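APC3568 protein (Geobacillus stearothermophilus, PDB 1RFZ) is of unknown function but may act as a phosphatidylglycerophosphatase. Local coordinates at residues A156-R159 with L160-A164. Numbering follows the deposited sequence.
Sequences ASSR and LAHRA. With SO4 (sulfate ion), chain E.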
loop_
_atom_site.group_PDB
_atom_site.type_symbol
_atom_site.label_atom_id
_atom_site.label_comp_id
_atom_site.label_asym_id
_atom_site.label_seq_id
_atom_site.Cartn_x
_atom_site.Cartn_y
_atom_site.Cartn_z
ATOM N N ALA A 156 16.146 -0.869 4.987
ATOM C CA ALA A 156 17.222 -1.088 5.942
ATOM C C ALA A 156 17.384 0.176 6.782
ATOM O O ALA A 156 17.644 0.114 7.984
ATOM C CB ALA A 156 18.511 -1.392 5.203
ATOM N N SER A 157 17.226 1.327 6.137
ATOM C CA SER A 157 17.342 2.617 6.809
ATOM C C SER A 157 16.138 2.843 7.729
ATOM O O SER A 157 16.250 3.425 8.813
ATOM C CB SER A 157 17.421 3.732 5.770
ATOM O OG SER A 157 17.738 4.959 6.393
ATOM N N SER A 158 14.979 2.379 7.273
ATOM C CA SER A 158 13.749 2.491 8.035
ATOM C C SER A 158 13.953 1.692 9.316
ATOM O O SER A 158 13.590 2.136 10.397
ATOM C CB SER A 158 12.591 1.931 7.216
ATOM O OG SER A 158 11.358 2.173 7.853
ATOM N N ARG A 159 14.561 0.516 9.182
ATOM C CA ARG A 159 14.856 -0.351 10.318
ATOM C C ARG A 159 15.990 0.221 11.173
ATOM O O ARG A 159 15.953 0.145 12.403
ATOM C CB ARG A 159 15.256 -1.743 9.840
ATOM C CG ARG A 159 15.691 -2.631 10.984
ATOM C CD ARG A 159 15.985 -4.027 10.528
ATOM N NE ARG A 159 16.297 -4.907 11.650
ATOM C CZ ARG A 159 17.401 -4.822 12.393
ATOM N NH1 ARG A 159 18.308 -3.884 12.144
ATOM N NH2 ARG A 159 17.608 -5.695 13.368
ATOM N N LEU A 160 17.016 0.767 10.529
ATOM C CA LEU A 160 18.108 1.363 11.280
ATOM C C LEU A 160 17.484 2.426 12.176
ATOM O O LEU A 160 17.742 2.473 13.386
ATOM C CB LEU A 160 19.131 1.999 10.329
ATOM C CG LEU A 160 20.035 3.148 10.813
ATOM C CD1 LEU A 160 20.493 2.944 12.238
ATOM C CD2 LEU A 160 21.232 3.246 9.894
ATOM N N ALA A 161 16.645 3.265 11.568
ATOM C CA ALA A 161 15.953 4.339 12.271
ATOM C C ALA A 161 15.132 3.792 13.433
ATOM O O ALA A 161 15.275 4.250 14.545
ATOM C CB ALA A 161 15.078 5.089 11.306
ATOM N N HIS A 162 14.281 2.802 13.192
ATOM C CA HIS A 162 13.494 2.231 14.282
ATOM C C HIS A 162 14.345 1.761 15.456
ATOM O O HIS A 162 13.847 1.654 16.576
ATOM C CB HIS A 162 12.660 1.059 13.782
ATOM C CG HIS A 162 11.461 1.476 13.002
ATOM N ND1 HIS A 162 10.374 2.086 13.585
ATOM C CD2 HIS A 162 11.186 1.396 11.678
ATOM C CE1 HIS A 162 9.478 2.364 12.656
ATOM N NE2 HIS A 162 9.947 1.954 11.490
ATOM N N ARG A 163 15.620 1.472 15.200
ATOM C CA ARG A 163 16.523 1.004 16.252
ATOM C C ARG A 163 17.148 2.116 17.097
ATOM O O ARG A 163 17.120 2.058 18.332
ATOM C CB ARG A 163 17.653 0.162 15.660
ATOM C CG ARG A 163 18.663 -0.281 16.706
ATOM C CD ARG A 163 19.832 -1.053 16.108
ATOM N NE ARG A 163 20.825 -1.349 17.136
ATOM C CZ ARG A 163 21.985 -1.963 16.926
ATOM N NH1 ARG A 163 22.331 -2.366 15.708
ATOM N NH2 ARG A 163 22.805 -2.161 17.947
ATOM N N ALA A 164 17.729 3.118 16.442
ATOM C CA ALA A 164 18.358 4.216 17.174
ATOM C C ALA A 164 17.504 4.634 18.374
ATOM O O ALA A 164 17.885 4.320 19.528
ATOM C CB ALA A 164 18.579 5.415 16.244
HETATM S S SO4 E . 14.183 -7.556 12.995
HETATM O O1 SO4 E . 13.381 -6.425 13.529
HETATM O O2 SO4 E . 15.570 -7.437 13.502
HETATM O O3 SO4 E . 14.171 -7.562 11.513
HETATM O O4 SO4 E . 13.616 -8.848 13.448
#
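A sulfate ion, probably from the crystallisation liquor, sits with its sulfur in the guanidinium plane of Arg159, at the edge that carries NE and NH2. Arg159 NH2 donates to sulfate O2 at 2.7 Å in a nearly straight bond (164°), while NE adds weak bonds to O2 and O3. With CG anti to the backbone N (chi1 175°) and the chain extended as far as NE, the long side chain carries its charge well clear of the helix. There NH1 bonds Asn53 and the same sulfate meets Arg56 NE, so two arginines share one anion. Replacing Arg159 with alanine would remove the guanidinium, which would probably leave the sulfate without one of its two arginine partners and Asn53 OD1 without this donor. The backbone is held by i to i+4 bonds: Leu160 N bonds Ala156 O at 2.7 Å and Ala161 N bonds Ser157 O at 2.8 Å, whereas that from Arg163 N to Arg159 O is weak. Buried Ser158 suits its place because its hydroxyl can bond Tyr111 O. Exposed, poorly ordered Arg163 pairs with Glu49. On helix 145-163, buried, apolar Leu160 packs on Gln38 of helix 27-38 and Asn53 of helix 47-58, while His162 touches Leu96 of a second subunit.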